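Local coordinates for protein serine racemase (PDB 4ECL) that belongs to the alanine racemase family, as a cytoplasmic domain that combines a TIM-barrel part with a C-terminal part rich in beta strands, at residues A[197-205]-A[213-223]; A[299-307]-A[319-327]. One frame throughout, in Å; residues are numbered along the deposited sequence.

In the fold
Reading from the N terminus, contact 1 (197-205 with 213-223) comes first and closes a short loop: seven residues separate its segments, four of them helical. It joins strand 198-200 and the start of helix 204-209 to strand 217-220, in the barrel part of the chain. Contact 2 (299-307 with 319-327) opens only after contact 1 has closed, so the two neither nest nor cross. Its eleven intervening residues run through the hairpin of strands 304-309 and 317-320, within the mixed beta sheet. The contacts lie on opposite sides of the chain's centre, their own centres about 42 Å apart and their nearest atoms about 20 Å apart.

Contact 1. Residues A[197-205]-A[213-223]; sequences PKVHIQSSY and LECDYIRVGVA. With SO4 (sulfate ion), chain G.
Two bonds join Val199 to Asp216: Val199 N donates to the carboxylate OD2 (2.7 Å), on its anti side and somewhat out of plane, and backbone Asp216 N donates to Val199 O (2.7 Å). Arg219 N bonds to Gln202 O at 3.0 Å. Two waters supplement these links: one accepts from Gln202 N and donates to Gln202 OE1 and Tyr217 O, the other joins Gln202 OE1 to Cys215 N.

Among side chains, Arg219 is bent at chi3 (-55°), folding its guanidinium back across segment 197-205. NH1 of Arg219 then donates to His200 ND1 at 2.8 Å, the two planes 59° apart, and Gln202 O lies over one guanidinium face. Second partners, Thr159 O for Arg219 NH2 and His123 for His200 NE2, help fix both groups. Tyr217 turns a ring edge toward the face of His200 in an offset T-shaped pair (planes at 88°), its hydroxyl bonded to Glu80.

For apolar contact, Ile201 CD1 meets Cys215 SG (3.6 Å).

At the far end Ser204 OG donates to sulfate O2 (2.6 Å) and accepts from Ala223 N (3.1 Å). Ser204 N and Gly221 N also reach O2, Val222 N binds O3, and Tyr42 OH adds another bond. The sulfate, probably from the crystallisation liquor, sits among N-H groups and hydroxyls at the C-terminal ends of TIM-barrel strands, consistent with the cofactor-phosphate site of fold-type III pyridoxal phosphate enzymes.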
loop_
_atom_site.group_PDB
_atom_site.type_symbol
_atom_site.label_atom_id
_atom_site.label_comp_id
_atom_site.label_asym_id
_atom_site.label_seq_id
_atom_site.Cartn_x
_atom_site.Cartn_y
_atom_site.Cartn_z
ATOM N N PRO A 197 31.867 -6.688 19.929
ATOM C CA PRO A 197 31.801 -5.847 18.721
ATOM C C PRO A 197 30.933 -4.595 18.922
ATOM O O PRO A 197 30.623 -4.242 20.063
ATOM C CB PRO A 197 31.162 -6.777 17.692
ATOM C CG PRO A 197 30.296 -7.683 18.504
ATOM C CD PRO A 197 31.068 -7.918 19.790
ATOM N N LYS A 198 30.555 -3.929 17.831
ATOM C CA LYS A 198 29.688 -2.759 17.919
ATOM C C LYS A 198 28.320 -3.107 18.499
ATOM O O LYS A 198 27.751 -4.164 18.212
ATOM C CB LYS A 198 29.537 -2.090 16.550
ATOM C CG LYS A 198 30.870 -1.683 15.937
ATOM C CD LYS A 198 30.683 -0.808 14.706
ATOM C CE LYS A 198 32.005 -0.193 14.272
ATOM N NZ LYS A 198 31.777 0.918 13.301
ATOM N N VAL A 199 27.800 -2.210 19.326
ATOM C CA VAL A 199 26.534 -2.439 20.012
ATOM C C VAL A 199 25.457 -1.453 19.558
ATOM O O VAL A 199 25.730 -0.257 19.394
ATOM C CB VAL A 199 26.718 -2.295 21.533
ATOM C CG1 VAL A 199 25.382 -2.325 22.251
ATOM C CG2 VAL A 199 27.654 -3.395 22.073
ATOM N N HIS A 200 24.235 -1.944 19.366
ATOM C CA HIS A 200 23.103 -1.039 19.226
ATOM C C HIS A 200 21.821 -1.594 19.839
ATOM O O HIS A 200 21.535 -2.771 19.742
ATOM C CB HIS A 200 22.921 -0.545 17.778
ATOM C CG HIS A 200 22.932 -1.629 16.737
ATOM N ND1 HIS A 200 21.798 -2.023 16.059
ATOM C CD2 HIS A 200 23.950 -2.358 16.219
ATOM C CE1 HIS A 200 22.111 -2.965 15.185
ATOM N NE2 HIS A 200 23.410 -3.192 15.268
ATOM N N ILE A 201 21.066 -0.717 20.483
ATOM C CA ILE A 201 19.916 -1.090 21.296
ATOM C C ILE A 201 18.752 -0.170 20.930
ATOM O O ILE A 201 17.583 -0.556 21.002
ATOM C CB ILE A 201 20.271 -0.889 22.800
ATOM C CG1 ILE A 201 21.312 -1.915 23.240
ATOM C CG2 ILE A 201 19.052 -0.992 23.713
ATOM C CD1 ILE A 201 22.058 -1.483 24.499
ATOM N N GLN A 202 19.084 1.054 20.523
ATOM C CA GLN A 202 18.072 2.100 20.354
ATOM C C GLN A 202 17.537 2.290 18.942
ATOM O O GLN A 202 18.280 2.308 17.949
ATOM C CB GLN A 202 18.606 3.452 20.841
ATOM C CG GLN A 202 19.056 3.471 22.284
ATOM C CD GLN A 202 20.221 4.390 22.478
ATOM O OE1 GLN A 202 21.332 4.096 22.025
ATOM N NE2 GLN A 202 19.977 5.536 23.112
ATOM N N SER A 203 16.225 2.460 18.876
ATOM C CA SER A 203 15.600 3.040 17.706
ATOM C C SER A 203 15.280 4.491 18.060
ATOM O O SER A 203 15.859 5.014 19.017
ATOM C CB SER A 203 14.354 2.245 17.325
ATOM O OG SER A 203 14.728 0.957 16.883
ATOM N N SER A 204 14.375 5.138 17.311
ATOM C CA SER A 204 14.062 6.565 17.528
ATOM C C SER A 204 13.721 6.911 18.976
ATOM O O SER A 204 14.288 7.832 19.549
ATOM C CB SER A 204 12.905 7.050 16.631
ATOM O OG SER A 204 13.248 7.051 15.250
ATOM N N TYR A 205 12.769 6.201 19.567
ATOM C CA TYR A 205 12.374 6.524 20.934
ATOM C C TYR A 205 13.422 6.090 21.977
ATOM O O TYR A 205 13.425 6.573 23.116
ATOM C CB TYR A 205 10.988 5.956 21.244
ATOM C CG TYR A 205 9.876 6.734 20.578
ATOM C CD1 TYR A 205 9.386 7.907 21.147
ATOM C CD2 TYR A 205 9.326 6.307 19.379
ATOM C CE1 TYR A 205 8.366 8.637 20.540
ATOM C CE2 TYR A 205 8.303 7.026 18.762
ATOM C CZ TYR A 205 7.828 8.191 19.347
ATOM O OH TYR A 205 6.811 8.903 18.733
ATOM N N LEU A 213 21.873 5.902 27.332
ATOM C CA LEU A 213 22.547 4.710 26.815
ATOM C C LEU A 213 23.751 5.083 25.949
ATOM O O LEU A 213 23.741 6.107 25.275
ATOM C CB LEU A 213 21.588 3.826 26.017
ATOM C CG LEU A 213 20.520 3.068 26.804
ATOM C CD1 LEU A 213 19.465 2.484 25.853
ATOM C CD2 LEU A 213 21.148 1.967 27.695
ATOM N N GLU A 214 24.790 4.253 25.989
ATOM C CA GLU A 214 26.001 4.489 25.205
ATOM C C GLU A 214 26.298 3.324 24.251
ATOM O O GLU A 214 26.887 2.314 24.656
ATOM C CB GLU A 214 27.200 4.714 26.131
ATOM C CG GLU A 214 27.119 5.972 26.983
ATOM C CD GLU A 214 27.389 7.261 26.200
ATOM O OE1 GLU A 214 27.942 7.196 25.084
ATOM O OE2 GLU A 214 27.058 8.345 26.723
ATOM N N CYS A 215 25.899 3.478 22.987
ATOM C CA CYS A 215 26.072 2.431 21.985
ATOM C C CYS A 215 26.862 2.928 20.781
ATOM O O CYS A 215 27.233 4.102 20.712
ATOM C CB CYS A 215 24.707 1.888 21.537
ATOM S SG CYS A 215 23.648 1.374 22.923
ATOM N N ASP A 216 27.115 2.039 19.824
ATOM C CA ASP A 216 27.898 2.412 18.645
ATOM C C ASP A 216 27.029 2.852 17.469
ATOM O O ASP A 216 27.507 3.522 16.554
ATOM C CB ASP A 216 28.796 1.250 18.240
ATOM C CG ASP A 216 29.721 0.837 19.361
ATOM O OD1 ASP A 216 30.755 1.513 19.546
ATOM O OD2 ASP A 216 29.387 -0.133 20.077
ATOM N N TYR A 217 25.763 2.443 17.490
ATOM C CA TYR A 217 24.786 2.916 16.524
ATOM C C TYR A 217 23.477 3.246 17.205
ATOM O O TYR A 217 23.109 2.642 18.224
ATOM C CB TYR A 217 24.441 1.851 15.482
ATOM C CG TYR A 217 25.563 1.355 14.614
ATOM C CD1 TYR A 217 25.987 2.072 13.505
ATOM C CD2 TYR A 217 26.156 0.132 14.871
ATOM C CE1 TYR A 217 26.999 1.591 12.695
ATOM C CE2 TYR A 217 27.152 -0.357 14.068
ATOM C CZ TYR A 217 27.578 0.372 12.988
ATOM O OH TYR A 217 28.579 -0.144 12.200
ATOM N N ILE A 218 22.756 4.180 16.595
ATOM C CA ILE A 218 21.340 4.331 16.851
ATOM C C ILE A 218 20.620 4.202 15.511
ATOM O O ILE A 218 20.962 4.893 14.542
ATOM C CB ILE A 218 21.032 5.674 17.535
ATOM C CG1 ILE A 218 21.730 5.707 18.901
ATOM C CG2 ILE A 218 19.535 5.862 17.691
ATOM C CD1 ILE A 218 21.528 6.979 19.680
ATOM N N ARG A 219 19.654 3.291 15.466
ATOM C CA ARG A 219 18.867 3.005 14.265
ATOM C C ARG A 219 17.693 3.968 14.221
ATOM O O ARG A 219 16.686 3.764 14.895
ATOM C CB ARG A 219 18.315 1.568 14.304
ATOM C CG ARG A 219 19.359 0.459 14.440
ATOM C CD ARG A 219 18.722 -0.925 14.618
ATOM N NE ARG A 219 17.789 -0.972 15.749
ATOM C CZ ARG A 219 18.099 -1.389 16.979
ATOM N NH1 ARG A 219 19.326 -1.799 17.258
ATOM N NH2 ARG A 219 17.179 -1.397 17.939
ATOM N N VAL A 220 17.798 5.017 13.422
ATOM C CA VAL A 220 16.731 6.009 13.422
ATOM C C VAL A 220 15.750 5.830 12.264
ATOM O O VAL A 220 16.132 5.785 11.092
ATOM C CB VAL A 220 17.291 7.454 13.510
ATOM C CG1 VAL A 220 18.051 7.631 14.815
ATOM C CG2 VAL A 220 18.217 7.728 12.358
ATOM N N GLY A 221 14.476 5.698 12.618
ATOM C CA GLY A 221 13.414 5.556 11.640
ATOM C C GLY A 221 12.565 6.811 11.595
ATOM O O GLY A 221 12.940 7.787 10.947
ATOM N N VAL A 222 11.431 6.799 12.290
ATOM C CA VAL A 222 10.485 7.913 12.212
ATOM C C VAL A 222 11.099 9.278 12.529
ATOM O O VAL A 222 10.749 10.267 11.888
ATOM C CB VAL A 222 9.231 7.697 13.099
ATOM C CG1 VAL A 222 8.399 6.547 12.573
ATOM C CG2 VAL A 222 9.629 7.470 14.575
ATOM N N ALA A 223 12.016 9.338 13.498
ATOM C CA ALA A 223 12.626 10.612 13.869
ATOM C C ALA A 223 13.374 11.211 12.688
ATOM O O ALA A 223 13.359 12.428 12.481
ATOM C CB ALA A 223 13.570 10.452 15.081
HETATM S S SO4 G . 11.718 3.673 14.524
HETATM O O1 SO4 G . 12.181 2.306 14.258
HETATM O O2 SO4 G . 12.877 4.549 14.691
HETATM O O3 SO4 G . 10.916 4.107 13.383
HETATM O O4 SO4 G . 10.885 3.681 15.723
HETATM O O HOH W 1 29.786 2.929 14.761
HETATM O O HOH W 2 21.594 2.092 20.333
HETATM O O HOH W 3 23.635 5.301 22.119
#

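Contact 2. Residues A[299-307]-A[319-327]; sequences VLIGGRQAP and VDVTDIPNV
An extended chi2 of 172° sends CD1 of Ile301 away from its own backbone toward Val321, whose CG1 it meets at 3.9 Å. The other branch, CG2, diverges to touch Val327 CG2 (3.6 Å), so this one side chain spans much of segment 319-327. Ile324 reaches back the other way: with chi1 at -43° and chi2 at 174°, its CD1 lies 3.8 Å from Arg304 CB and 4.0 Å from Ala306 CB.

Val321, Ile324 and Val327 lie on the loop after strand 317-320; strands 298-301, 304-309 and 317-320 themselves form consecutive antiparallel hairpins in the strand-rich C-terminal part of this alanine racemase relative. Residues 299-307 reverse through a type I' turn, Ile301 to Arg304, with Gly302 and Gly303 at positive phi; strand 304-309 then pairs with strand 317-320, where Asp320 N donates to Pro307 O at 2.9 Å. Val319 CG1 packs on Val299 CG2 (3.7 Å), the side chains crossing at about a right angle, and Ala306 CB lies 3.3 Å from Asp320 O.

Beyond strand 317-320 the chain bends through an Asx turn. Asp320 OD1 accepts from Thr322 N (3.1 Å), which stands out of the carboxylate plane on the anti side, and from Thr322 OG1 through its syn lone pair. The overlapping type I turn, Val321 to Ile324, returns Ile324 to the hairpin, and Asp323 within it forms a salt bridge with Arg273.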
loop_
_atom_site.group_PDB
_atom_site.type_symbol
_atom_site.label_atom_id
_atom_site.label_comp_id
_atom_site.label_asym_id
_atom_site.label_seq_id
_atom_site.Cartn_x
_atom_site.Cartn_y
_atom_site.Cartn_z
ATOM N N VAL A 299 -8.482 18.418 3.181
ATOM C CA VAL A 299 -7.227 18.731 2.525
ATOM C C VAL A 299 -7.021 20.236 2.557
ATOM O O VAL A 299 -7.929 20.985 2.921
ATOM C CB VAL A 299 -7.196 18.211 1.088
ATOM C CG1 VAL A 299 -7.404 16.692 1.071
ATOM C CG2 VAL A 299 -8.264 18.899 0.247
ATOM N N LEU A 300 -5.825 20.684 2.196
ATOM C CA LEU A 300 -5.571 22.114 2.120
ATOM C C LEU A 300 -5.546 22.568 0.663
ATOM O O LEU A 300 -4.793 22.042 -0.164
ATOM C CB LEU A 300 -4.274 22.497 2.837
ATOM C CG LEU A 300 -4.191 22.146 4.332
ATOM C CD1 LEU A 300 -2.848 22.578 4.932
ATOM C CD2 LEU A 300 -5.350 22.745 5.124
ATOM N N ILE A 301 -6.400 23.531 0.355
ATOM C CA ILE A 301 -6.414 24.149 -0.963
ATOM C C ILE A 301 -6.461 25.659 -0.773
ATOM O O ILE A 301 -7.305 26.170 -0.031
ATOM C CB ILE A 301 -7.607 23.693 -1.821
ATOM C CG1 ILE A 301 -7.501 22.198 -2.135
ATOM C CG2 ILE A 301 -7.643 24.491 -3.118
ATOM C CD1 ILE A 301 -8.730 21.611 -2.822
ATOM N N GLY A 302 -5.543 26.360 -1.433
ATOM C CA GLY A 302 -5.426 27.801 -1.283
ATOM C C GLY A 302 -5.309 28.211 0.175
ATOM O O GLY A 302 -5.847 29.243 0.589
ATOM N N GLY A 303 -4.628 27.383 0.960
ATOM C CA GLY A 303 -4.435 27.655 2.368
ATOM C C GLY A 303 -5.658 27.429 3.238
ATOM O O GLY A 303 -5.670 27.804 4.405
ATOM N N ARG A 304 -6.691 26.813 2.684
ATOM C CA ARG A 304 -7.926 26.613 3.434
ATOM C C ARG A 304 -8.294 25.132 3.529
ATOM O O ARG A 304 -7.856 24.309 2.714
ATOM C CB ARG A 304 -9.065 27.398 2.780
ATOM C CG ARG A 304 -8.684 28.811 2.345
ATOM C CD ARG A 304 -8.480 29.726 3.538
ATOM N NE ARG A 304 -9.700 29.877 4.329
ATOM C CZ ARG A 304 -9.802 30.656 5.405
ATOM N NH1 ARG A 304 -8.754 31.362 5.820
ATOM N NH2 ARG A 304 -10.951 30.737 6.067
ATOM N N GLN A 305 -9.093 24.785 4.532
ATOM C CA GLN A 305 -9.463 23.388 4.726
ATOM C C GLN A 305 -10.652 22.997 3.857
ATOM O O GLN A 305 -11.679 23.680 3.849
ATOM C CB GLN A 305 -9.779 23.119 6.192
ATOM C CG GLN A 305 -8.633 23.430 7.116
ATOM C CD GLN A 305 -8.960 23.091 8.548
ATOM O OE1 GLN A 305 -10.042 22.577 8.838
ATOM N NE2 GLN A 305 -8.026 23.373 9.456
ATOM N N ALA A 306 -10.497 21.900 3.119
ATOM C CA ALA A 306 -11.566 21.379 2.271
ATOM C C ALA A 306 -11.874 19.963 2.720
ATOM O O ALA A 306 -11.087 19.047 2.460
ATOM C CB ALA A 306 -11.141 21.391 0.815
ATOM N N PRO A 307 -13.003 19.781 3.420
ATOM C CA PRO A 307 -13.345 18.463 3.970
ATOM C C PRO A 307 -13.594 17.447 2.859
ATOM O O PRO A 307 -14.160 17.781 1.820
ATOM C CB PRO A 307 -14.644 18.723 4.739
ATOM C CG PRO A 307 -14.685 20.201 4.960
ATOM C CD PRO A 307 -13.978 20.813 3.798
ATOM N N VAL A 319 -13.577 16.721 -2.521
ATOM C CA VAL A 319 -13.530 17.635 -1.382
ATOM C C VAL A 319 -14.427 18.841 -1.586
ATOM O O VAL A 319 -14.777 19.203 -2.716
ATOM C CB VAL A 319 -12.106 18.103 -1.059
ATOM C CG1 VAL A 319 -11.239 16.916 -0.610
ATOM C CG2 VAL A 319 -11.500 18.798 -2.249
ATOM N N ASP A 320 -14.797 19.464 -0.474
ATOM C CA ASP A 320 -15.749 20.566 -0.478
ATOM C C ASP A 320 -15.005 21.890 -0.585
ATOM O O ASP A 320 -14.266 22.258 0.319
ATOM C CB ASP A 320 -16.527 20.520 0.832
ATOM C CG ASP A 320 -17.771 21.364 0.805
ATOM O OD1 ASP A 320 -17.886 22.250 -0.070
ATOM O OD2 ASP A 320 -18.636 21.137 1.676
ATOM N N VAL A 321 -15.189 22.609 -1.685
ATOM C CA VAL A 321 -14.519 23.902 -1.853
ATOM C C VAL A 321 -15.506 25.063 -1.925
ATOM O O VAL A 321 -15.183 26.133 -2.446
ATOM C CB VAL A 321 -13.564 23.911 -3.071
ATOM C CG1 VAL A 321 -12.392 22.961 -2.822
ATOM C CG2 VAL A 321 -14.301 23.528 -4.340
ATOM N N THR A 322 -16.699 24.841 -1.375
ATOM C CA THR A 322 -17.759 25.844 -1.363
ATOM C C THR A 322 -17.282 27.202 -0.829
ATOM O O THR A 322 -17.709 28.253 -1.310
ATOM C CB THR A 322 -18.983 25.362 -0.546
ATOM O OG1 THR A 322 -19.379 24.060 -0.992
ATOM C CG2 THR A 322 -20.162 26.326 -0.713
ATOM N N ASP A 323 -16.379 27.179 0.147
ATOM C CA ASP A 323 -15.899 28.415 0.758
ATOM C C ASP A 323 -14.460 28.761 0.368
ATOM O O ASP A 323 -13.764 29.456 1.109
ATOM C CB ASP A 323 -16.005 28.338 2.286
ATOM C CG ASP A 323 -17.389 27.935 2.759
ATOM O OD1 ASP A 323 -18.361 28.130 2.007
ATOM O OD2 ASP A 323 -17.506 27.415 3.890
ATOM N N ILE A 324 -14.010 28.273 -0.786
ATOM C CA ILE A 324 -12.661 28.584 -1.260
ATOM C C ILE A 324 -12.711 29.019 -2.720
ATOM O O ILE A 324 -12.683 28.184 -3.620
ATOM C CB ILE A 324 -11.702 27.370 -1.147
ATOM C CG1 ILE A 324 -11.874 26.641 0.193
ATOM C CG2 ILE A 324 -10.257 27.818 -1.355
ATOM C CD1 ILE A 324 -11.073 25.348 0.305
ATOM N N PRO A 325 -12.799 30.332 -2.968
ATOM C CA PRO A 325 -12.979 30.756 -4.367
ATOM C C PRO A 325 -11.755 30.485 -5.249
ATOM O O PRO A 325 -11.905 30.256 -6.452
ATOM C CB PRO A 325 -13.284 32.258 -4.264
ATOM C CG PRO A 325 -12.896 32.657 -2.886
ATOM C CD PRO A 325 -12.931 31.437 -2.007
ATOM N N ASN A 326 -10.565 30.465 -4.658
ATOM C CA ASN A 326 -9.352 30.269 -5.435
ATOM C C ASN A 326 -9.064 28.792 -5.745
ATOM O O ASN A 326 -7.981 28.282 -5.447
ATOM C CB ASN A 326 -8.161 30.891 -4.706
ATOM C CG ASN A 326 -6.965 31.094 -5.614
ATOM O OD1 ASN A 326 -7.112 31.410 -6.801
ATOM N ND2 ASN A 326 -5.768 30.905 -5.061
ATOM N N VAL A 327 -10.039 28.101 -6.325
ATOM C CA VAL A 327 -9.854 26.704 -6.697
ATOM C C VAL A 327 -10.151 26.475 -8.174
ATOM O O VAL A 327 -11.261 26.728 -8.636
ATOM C CB VAL A 327 -10.761 25.768 -5.888
ATOM C CG1 VAL A 327 -10.441 24.324 -6.231
ATOM C CG2 VAL A 327 -10.584 26.005 -4.410
#